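Putative rhamnosidase (Streptomyces avermitilis, PDB 3W5M) hydrolyses terminal non-reducing alpha-L-rhamnose residues of rhamnosides, releasing L-rhamnose from citrus flavonoids such as naringin and from gum arabic. Local coordinates at residues T110-A115 with L400-V405; D834-L839 with P859-T864; V498-L503 with G535-A540. One frame throughout, in Å; residues are numbered along the deposited sequence.

Interaction 1: T110-A115 with L400-V405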
loop_
_atom_site.group_PDB
_atom_site.type_symbol
_atom_site.label_atom_id
_atom_site.label_comp_id
_atom_site.label_asym_id
_atom_site.label_seq_id
_atom_site.Cartn_x
_atom_site.Cartn_y
_atom_site.Cartn_z
ATOM N N THR A 110 6.900 13.489 -22.201
ATOM C CA THR A 110 7.573 13.968 -21.001
ATOM C C THR A 110 6.655 14.841 -20.176
ATOM O O THR A 110 5.727 15.515 -20.701
ATOM C CB THR A 110 8.873 14.729 -21.351
ATOM O OG1 THR A 110 8.561 15.842 -22.199
ATOM C CG2 THR A 110 9.819 13.817 -22.074
ATOM N N GLY A 111 6.904 14.839 -18.871
ATOM C CA GLY A 111 6.272 15.807 -17.997
ATOM C C GLY A 111 7.054 17.104 -17.902
ATOM O O GLY A 111 7.743 17.526 -18.852
ATOM N N LEU A 112 6.968 17.728 -16.727
ATOM C CA LEU A 112 7.539 19.045 -16.510
ATOM C C LEU A 112 9.049 19.002 -16.312
ATOM O O LEU A 112 9.721 20.024 -16.460
ATOM C CB LEU A 112 6.851 19.711 -15.327
ATOM C CG LEU A 112 5.374 20.093 -15.540
ATOM C CD1 LEU A 112 4.832 20.875 -14.362
ATOM C CD2 LEU A 112 5.159 20.893 -16.812
ATOM N N MET A 113 9.574 17.828 -15.977
ATOM C CA MET A 113 11.023 17.593 -15.843
ATOM C C MET A 113 11.728 18.672 -15.020
ATOM O O MET A 113 12.672 19.311 -15.501
ATOM C CB MET A 113 11.683 17.507 -17.217
ATOM C CG MET A 113 11.153 16.392 -18.088
ATOM S SD MET A 113 12.124 16.240 -19.585
ATOM C CE MET A 113 13.062 14.738 -19.283
ATOM N N GLY A 114 11.277 18.895 -13.799
ATOM C CA GLY A 114 11.980 19.837 -12.941
ATOM C C GLY A 114 11.120 20.937 -12.364
ATOM O O GLY A 114 10.190 21.438 -13.022
ATOM N N ALA A 115 11.472 21.332 -11.137
ATOM C CA ALA A 115 10.746 22.339 -10.366
ATOM C C ALA A 115 10.564 23.653 -11.104
ATOM O O ALA A 115 9.530 24.283 -10.951
ATOM C CB ALA A 115 11.424 22.582 -9.025
ATOM N N LEU A 400 -1.377 21.668 -5.359
ATOM C CA LEU A 400 -0.614 22.337 -6.404
ATOM C C LEU A 400 -1.192 21.901 -7.749
ATOM O O LEU A 400 -1.297 20.704 -8.044
ATOM C CB LEU A 400 0.880 21.973 -6.300
ATOM C CG LEU A 400 1.842 22.741 -7.213
ATOM C CD1 LEU A 400 1.991 24.168 -6.686
ATOM C CD2 LEU A 400 3.190 22.054 -7.257
ATOM N N ALA A 401 -1.642 22.861 -8.558
ATOM C CA ALA A 401 -2.247 22.479 -9.857
ATOM C C ALA A 401 -1.863 23.458 -10.965
ATOM O O ALA A 401 -1.839 24.672 -10.738
ATOM C CB ALA A 401 -3.765 22.395 -9.727
ATOM N N GLN A 402 -1.551 22.921 -12.129
ATOM C CA GLN A 402 -1.156 23.729 -13.311
ATOM C C GLN A 402 -1.787 23.150 -14.564
ATOM O O GLN A 402 -1.469 22.052 -14.969
ATOM C CB GLN A 402 0.356 23.705 -13.471
ATOM C CG GLN A 402 0.940 24.557 -14.598
ATOM C CD GLN A 402 2.401 24.907 -14.286
ATOM O OE1 GLN A 402 2.693 25.452 -13.216
ATOM N NE2 GLN A 402 3.309 24.608 -15.217
ATOM N N LEU A 403 -2.717 23.917 -15.138
ATOM C CA LEU A 403 -3.394 23.527 -16.360
ATOM C C LEU A 403 -2.797 24.310 -17.511
ATOM O O LEU A 403 -2.726 25.556 -17.460
ATOM C CB LEU A 403 -4.897 23.826 -16.232
ATOM C CG LEU A 403 -5.729 23.684 -17.506
ATOM C CD1 LEU A 403 -5.908 22.223 -17.885
ATOM C CD2 LEU A 403 -7.075 24.381 -17.299
ATOM N N GLU A 404 -2.346 23.585 -18.523
ATOM C CA GLU A 404 -1.713 24.180 -19.705
ATOM C C GLU A 404 -2.520 23.859 -20.938
ATOM O O GLU A 404 -2.731 22.711 -21.260
ATOM C CB GLU A 404 -0.309 23.643 -19.860
ATOM C CG GLU A 404 0.526 24.022 -18.633
ATOM C CD GLU A 404 1.983 23.641 -18.767
ATOM O OE1 GLU A 404 2.383 23.156 -19.861
ATOM O OE2 GLU A 404 2.720 23.828 -17.768
ATOM N N VAL A 405 -2.985 24.895 -21.608
ATOM C CA VAL A 405 -3.735 24.712 -22.852
ATOM C C VAL A 405 -2.931 25.300 -24.007
ATOM O O VAL A 405 -2.547 26.476 -23.945
ATOM C CB VAL A 405 -5.071 25.457 -22.779
ATOM C CG1 VAL A 405 -5.946 25.032 -23.965
ATOM C CG2 VAL A 405 -5.757 25.189 -21.433
#
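Leu112 reaches from the loop after strand 106-110 of the N-terminal immunoglobulin-like domain and sets its two methyls against the polar ends of Gln402 and Glu404 on strand 398-407. The meeting is one of van der Waals touch alone. Leu112 CD1 lies 4.1 Å from Gln402 NE2, and Leu112 CD2 lies 3.9 Å from Glu404 OE2. With its CG anti to the carbonyl carbon (chi1 -68°), the leucine extends toward the sheet, and each branch finds a separate partner. Only 82 Å² is buried between the two segments, but all three residues are buried in the protein.

The hydrogen bonding runs along the strand. Gln402 and Glu404, two positions apart, point the same way, and Gln402 NE2 donates to Glu404 OE2 over 2.7 Å at an N-H...O angle of 163°. The carboxylate oxygen lies in the amide plane of Gln402 and is approached nearly along its C-O axis. Gln402 NE2 also donates to the backbone O of Gln117, while Gln402 OE1 accepts from the backbone N of Ser119 and of Ala120, so the amide is gripped at both ends. With an alanine here instead of Gln402, the N-H groups of Ser119 and Ala120 and the carbonyl of Gln117 would probably lose their partner, Glu404 OE2 its short bond, and a gap would open beside Leu112 CD1.

Charge enters through Glu404 OE1, which forms a salt bridge with Arg83, a residue of the immunoglobulin-like domain. The chemistry implies a domain junction in which a leucine covers a buried polar network: bonds to neighbouring residues satisfy the amide and the carboxylate, and their orientation is likely to be fixed by those bonds rather than by the methyls resting on them.

Interaction 2: D834-L839 with P859-T864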
loop_
_atom_site.group_PDB
_atom_site.type_symbol
_atom_site.label_atom_id
_atom_site.label_comp_id
_atom_site.label_asym_id
_atom_site.label_seq_id
_atom_site.Cartn_x
_atom_site.Cartn_y
_atom_site.Cartn_z
ATOM N N ASP A 834 19.212 -33.662 5.887
ATOM C CA ASP A 834 18.656 -34.853 6.535
ATOM C C ASP A 834 17.981 -34.486 7.866
ATOM O O ASP A 834 16.885 -34.982 8.176
ATOM C CB ASP A 834 19.764 -35.901 6.803
ATOM C CG ASP A 834 20.114 -36.760 5.561
ATOM O OD1 ASP A 834 19.332 -36.803 4.576
ATOM O OD2 ASP A 834 21.187 -37.424 5.584
ATOM N N ARG A 835 18.663 -33.649 8.649
ATOM C CA ARG A 835 18.198 -33.143 9.935
ATOM C C ARG A 835 16.925 -32.276 9.803
ATOM O O ARG A 835 16.064 -32.295 10.678
ATOM C CB ARG A 835 19.319 -32.359 10.626
ATOM C CG ARG A 835 19.004 -31.876 12.032
ATOM C CD ARG A 835 18.460 -33.008 12.898
ATOM N NE ARG A 835 18.115 -32.598 14.258
ATOM C CZ ARG A 835 17.304 -33.292 15.060
ATOM N NH1 ARG A 835 16.751 -34.420 14.639
ATOM N NH2 ARG A 835 17.033 -32.861 16.279
ATOM N N LEU A 836 16.826 -31.522 8.706
ATOM C CA LEU A 836 15.656 -30.698 8.431
ATOM C C LEU A 836 14.449 -31.580 8.220
ATOM O O LEU A 836 13.389 -31.361 8.829
ATOM C CB LEU A 836 15.888 -29.835 7.179
ATOM C CG LEU A 836 14.709 -28.997 6.672
ATOM C CD1 LEU A 836 14.224 -27.976 7.722
ATOM C CD2 LEU A 836 15.145 -28.326 5.373
ATOM N N VAL A 837 14.625 -32.577 7.361
ATOM C CA VAL A 837 13.594 -33.547 7.056
ATOM C C VAL A 837 13.168 -34.288 8.326
ATOM O O VAL A 837 11.982 -34.600 8.496
ATOM C CB VAL A 837 14.064 -34.536 5.979
ATOM C CG1 VAL A 837 13.036 -35.631 5.752
ATOM C CG2 VAL A 837 14.310 -33.794 4.668
ATOM N N ALA A 838 14.137 -34.549 9.200
ATOM C CA ALA A 838 13.886 -35.260 10.450
ATOM C C ALA A 838 12.983 -34.429 11.361
ATOM O O ALA A 838 12.061 -34.973 11.987
ATOM C CB ALA A 838 15.199 -35.594 11.152
ATOM N N LEU A 839 13.246 -33.119 11.418
ATOM C CA LEU A 839 12.449 -32.186 12.225
ATOM C C LEU A 839 11.023 -32.032 11.695
ATOM O O LEU A 839 10.081 -31.922 12.486
ATOM C CB LEU A 839 13.133 -30.828 12.363
ATOM C CG LEU A 839 14.500 -30.722 13.045
ATOM C CD1 LEU A 839 15.072 -29.339 12.850
ATOM C CD2 LEU A 839 14.423 -31.020 14.535
ATOM N N PRO A 859 11.830 -24.396 -1.443
ATOM C CA PRO A 859 13.013 -24.387 -2.344
ATOM C C PRO A 859 14.237 -25.199 -1.820
ATOM O O PRO A 859 14.823 -25.984 -2.578
ATOM C CB PRO A 859 13.352 -22.894 -2.451
ATOM C CG PRO A 859 12.023 -22.228 -2.298
ATOM C CD PRO A 859 11.342 -23.023 -1.195
ATOM N N VAL A 860 14.596 -25.021 -0.553
ATOM C CA VAL A 860 15.690 -25.797 0.070
ATOM C C VAL A 860 15.404 -27.303 0.035
ATOM O O VAL A 860 16.284 -28.106 -0.321
ATOM C CB VAL A 860 15.977 -25.303 1.488
ATOM C CG1 VAL A 860 16.704 -26.347 2.317
ATOM C CG2 VAL A 860 16.774 -24.011 1.440
ATOM N N LEU A 861 14.174 -27.682 0.375
ATOM C CA LEU A 861 13.748 -29.080 0.298
ATOM C C LEU A 861 13.942 -29.647 -1.119
ATOM O O LEU A 861 14.437 -30.751 -1.274
ATOM C CB LEU A 861 12.297 -29.263 0.786
ATOM C CG LEU A 861 12.038 -29.172 2.291
ATOM C CD1 LEU A 861 10.536 -29.177 2.548
ATOM C CD2 LEU A 861 12.695 -30.333 3.034
ATOM N N THR A 862 13.576 -28.875 -2.138
ATOM C CA THR A 862 13.735 -29.305 -3.517
ATOM C C THR A 862 15.208 -29.343 -3.924
ATOM O O THR A 862 15.623 -30.256 -4.648
ATOM C CB THR A 862 12.955 -28.410 -4.502
ATOM O OG1 THR A 862 11.577 -28.803 -4.526
ATOM C CG2 THR A 862 13.505 -28.562 -5.929
ATOM N N ASP A 863 15.986 -28.371 -3.455
ATOM C CA ASP A 863 17.403 -28.277 -3.833
ATOM C C ASP A 863 18.183 -29.472 -3.337
ATOM O O ASP A 863 19.146 -29.890 -3.965
ATOM C CB ASP A 863 18.071 -27.053 -3.223
ATOM C CG ASP A 863 17.714 -25.763 -3.922
ATOM O OD1 ASP A 863 17.177 -25.774 -5.059
ATOM O OD2 ASP A 863 17.989 -24.713 -3.304
ATOM N N THR A 864 17.782 -29.990 -2.183
ATOM C CA THR A 864 18.522 -31.053 -1.515
ATOM C C THR A 864 17.926 -32.432 -1.826
ATOM O O THR A 864 18.271 -33.416 -1.177
ATOM C CB THR A 864 18.573 -30.808 0.008
ATOM O OG1 THR A 864 17.244 -30.574 0.507
ATOM C CG2 THR A 864 19.443 -29.607 0.341
#
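An apolar helix-to-helix contact joins Leu836 and Val837 of helix 829-842 to Val860 and Leu861 of helix 854-863, within the catalytic domain and away from its active site. The axes of the two short segments come no closer than 11.0 Å and are inclined at 126°, so the chains run in broadly opposing directions and meet only through side-chain ends. Leu836 and Leu861 share most of it, through their CD2 methyls. In Leu836, CG lies trans to the backbone N (chi1 175°), which extends the side chain toward the facing helix and presents CD2 to two partners. That methyl of Leu836 is 3.9 Å from Leu861 CD2 and 4.0 Å from Val860 CG1, the two contacts leaving it roughly at right angles. Leu861 CD2 is shared in turn, with Val837 CG2 lying 4.2 Å from it.

The domain is an (alpha/alpha)6 barrel, built of helical hairpins, and these helices are successive in its chain. Leu819 and Ser820 of helix 812-820 touch Val860, while Val869 and Leu873 of helix 867-875 touch Leu861, so the small patch continues into neighbouring helices. Just past the patch, Thr864 is the first residue to leave helical angles. Thr864 OG1 returns a hydrogen bond of 2.8 Å to Val860 O, tilted 27° from the carbonyl plane, and Thr864 N donates to the same oxygen from the opposite face, leaving it held by two bonds. On the flanks, His866 touches Val837, and Ile840 of helix 829-842 touches Leu861.

Interaction 3: V498-L503 with G535-A540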
loop_
_atom_site.group_PDB
_atom_site.type_symbol
_atom_site.label_atom_id
_atom_site.label_comp_id
_atom_site.label_asym_id
_atom_site.label_seq_id
_atom_site.Cartn_x
_atom_site.Cartn_y
_atom_site.Cartn_z
ATOM N N VAL A 498 -29.262 -4.617 12.023
ATOM C CA VAL A 498 -27.810 -4.659 11.785
ATOM C C VAL A 498 -27.526 -5.698 10.718
ATOM O O VAL A 498 -27.554 -6.904 10.992
ATOM C CB VAL A 498 -27.024 -4.954 13.083
ATOM C CG1 VAL A 498 -25.529 -5.113 12.802
ATOM C CG2 VAL A 498 -27.269 -3.858 14.113
ATOM N N PHE A 499 -27.276 -5.233 9.497
ATOM C CA PHE A 499 -27.132 -6.111 8.347
ATOM C C PHE A 499 -25.660 -6.326 8.042
ATOM O O PHE A 499 -24.845 -5.410 8.221
ATOM C CB PHE A 499 -27.846 -5.528 7.126
ATOM C CG PHE A 499 -29.329 -5.338 7.333
ATOM C CD1 PHE A 499 -29.815 -4.200 7.984
ATOM C CD2 PHE A 499 -30.235 -6.312 6.911
ATOM C CE1 PHE A 499 -31.178 -4.025 8.195
ATOM C CE2 PHE A 499 -31.602 -6.145 7.113
ATOM C CZ PHE A 499 -32.074 -5.002 7.760
ATOM N N VAL A 500 -25.324 -7.541 7.620
ATOM C CA VAL A 500 -23.944 -7.886 7.275
ATOM C C VAL A 500 -23.947 -8.396 5.843
ATOM O O VAL A 500 -24.689 -9.326 5.506
ATOM C CB VAL A 500 -23.330 -8.914 8.257
ATOM C CG1 VAL A 500 -21.931 -9.305 7.792
ATOM C CG2 VAL A 500 -23.278 -8.365 9.677
ATOM N N LEU A 501 -23.161 -7.753 4.974
ATOM C CA LEU A 501 -23.116 -8.135 3.575
ATOM C C LEU A 501 -21.749 -8.735 3.292
ATOM O O LEU A 501 -20.719 -8.159 3.676
ATOM C CB LEU A 501 -23.423 -6.951 2.641
ATOM C CG LEU A 501 -24.870 -6.423 2.562
ATOM C CD1 LEU A 501 -25.236 -5.620 3.795
ATOM C CD2 LEU A 501 -25.143 -5.629 1.291
ATOM N N ASP A 502 -21.760 -9.905 2.665
ATOM C CA ASP A 502 -20.557 -10.684 2.382
ATOM C C ASP A 502 -20.173 -10.494 0.934
ATOM O O ASP A 502 -20.957 -10.779 0.033
ATOM C CB ASP A 502 -20.826 -12.156 2.640
ATOM C CG ASP A 502 -19.599 -13.038 2.443
ATOM O OD1 ASP A 502 -18.505 -12.555 2.088
ATOM O OD2 ASP A 502 -19.734 -14.253 2.692
ATOM N N LEU A 503 -18.958 -9.982 0.722
ATOM C CA LEU A 503 -18.439 -9.761 -0.614
ATOM C C LEU A 503 -17.713 -11.018 -1.146
ATOM O O LEU A 503 -17.364 -11.077 -2.321
ATOM C CB LEU A 503 -17.500 -8.534 -0.624
ATOM C CG LEU A 503 -18.076 -7.145 -0.321
ATOM C CD1 LEU A 503 -17.117 -6.068 -0.782
ATOM C CD2 LEU A 503 -19.425 -6.929 -0.983
ATOM N N GLY A 535 -22.267 -14.498 13.591
ATOM C CA GLY A 535 -22.521 -13.887 12.290
ATOM C C GLY A 535 -22.410 -12.369 12.296
ATOM O O GLY A 535 -22.611 -11.734 11.255
ATOM N N THR A 536 -22.087 -11.789 13.454
ATOM C CA THR A 536 -21.791 -10.340 13.554
ATOM C C THR A 536 -20.322 -10.111 13.163
ATOM O O THR A 536 -19.503 -11.037 13.280
ATOM C CB THR A 536 -22.004 -9.772 14.975
ATOM O OG1 THR A 536 -21.170 -10.463 15.900
ATOM C CG2 THR A 536 -23.480 -9.868 15.421
ATOM N N ILE A 537 -19.992 -8.889 12.726
ATOM C CA ILE A 537 -18.604 -8.579 12.353
ATOM C C ILE A 537 -17.655 -8.494 13.541
ATOM O O ILE A 537 -18.029 -8.068 14.648
ATOM C CB ILE A 537 -18.473 -7.314 11.473
ATOM C CG1 ILE A 537 -18.917 -6.051 12.237
ATOM C CG2 ILE A 537 -19.230 -7.518 10.167
ATOM C CD1 ILE A 537 -18.414 -4.738 11.638
ATOM N N TYR A 538 -16.431 -8.971 13.317
ATOM C CA TYR A 538 -15.382 -8.922 14.305
ATOM C C TYR A 538 -14.396 -7.856 13.867
ATOM O O TYR A 538 -13.871 -7.939 12.751
ATOM C CB TYR A 538 -14.656 -10.280 14.366
ATOM C CG TYR A 538 -13.450 -10.297 15.288
ATOM C CD1 TYR A 538 -13.597 -10.403 16.670
ATOM C CD2 TYR A 538 -12.155 -10.214 14.779
ATOM C CE1 TYR A 538 -12.490 -10.426 17.523
ATOM C CE2 TYR A 538 -11.045 -10.248 15.620
ATOM C CZ TYR A 538 -11.215 -10.357 16.994
ATOM O OH TYR A 538 -10.106 -10.403 17.829
ATOM N N THR A 539 -14.134 -6.886 14.741
ATOM C CA THR A 539 -13.273 -5.746 14.388
ATOM C C THR A 539 -12.156 -5.507 15.404
ATOM O O THR A 539 -11.359 -4.602 15.226
ATOM C CB THR A 539 -14.068 -4.416 14.246
ATOM O OG1 THR A 539 -14.826 -4.185 15.431
ATOM C CG2 THR A 539 -14.991 -4.426 13.046
ATOM N N ALA A 540 -12.079 -6.312 16.464
ATOM C CA ALA A 540 -11.064 -6.091 17.503
ATOM C C ALA A 540 -9.617 -6.063 16.968
ATOM O O ALA A 540 -8.755 -5.331 17.491
ATOM C CB ALA A 540 -11.205 -7.126 18.608
#
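Val500 packs against Ile537 and the backbone of Gly535 where a beta hairpin lies over the large sheet of the concanavalin-like domain, a beta-sandwich fold. Strand 498-503 runs inside that sheet, between strands 480-493 and 572-576; the hairpin partner, around 537-538, is weakly bonded and pairs with strand 530-531 instead.

The tight part is centred on the two methyls of Val500, which faces the hairpin. Its CG1 stands 4.0 Å from Ile537 CG2, and its CG2 is 4.2 Å from the same methyl, so Ile537 CG2 sits against both branches. In Ile537, CG1 takes the place between backbone N and carbonyl carbon (chi1 64°), which leaves CG2 as the branch that meets the valine. Arg526 and Ala528 of strand 522-528 and Glu574 of strand 572-576 also touch the isoleucine, extending the buried patch across the sheet.

The looser side is at the turn, where residues are partly exposed. Val498 CG1 stays 5.8 Å from Thr536 CG2, and Thr536 CB is 5.6 Å from Val500 CG2; Thr536 OG1 bonds instead to Asn532 and Asp534 within the turn. Beyond the patch, Tyr538 leads off to meet the ring of Phe906 in the catalytic domain, their planes at about 30°. Gly535 has a positive phi of 94°, where a CB would jam against the carbonyl O of the preceding residue, and its own carbonyl oxygen, Gly535 O, rests 3.8 Å from Val500 CG2.

In the fold
From the N terminus, interaction 1 closes first and spans most: 284 residues, including the CBM67 module, separate its segments, and it ties the immunoglobulin-like domain to the rhamnosidase N-terminal domain. Interaction 3 follows, closing a span of 31 residues, rich in strand, inside the concanavalin-like domain. Interaction 2 comes last, across 19 residues between consecutive helices of the catalytic barrel. The three are in series, so none nests in or crosses another. Between centres, interactions 1 and 3 lie about 45 Å apart, interactions 2 and 3 about 42 Å, and interactions 1 and 2 about 56 Å. Interaction 1 joins two domains; the other two lie within single ones.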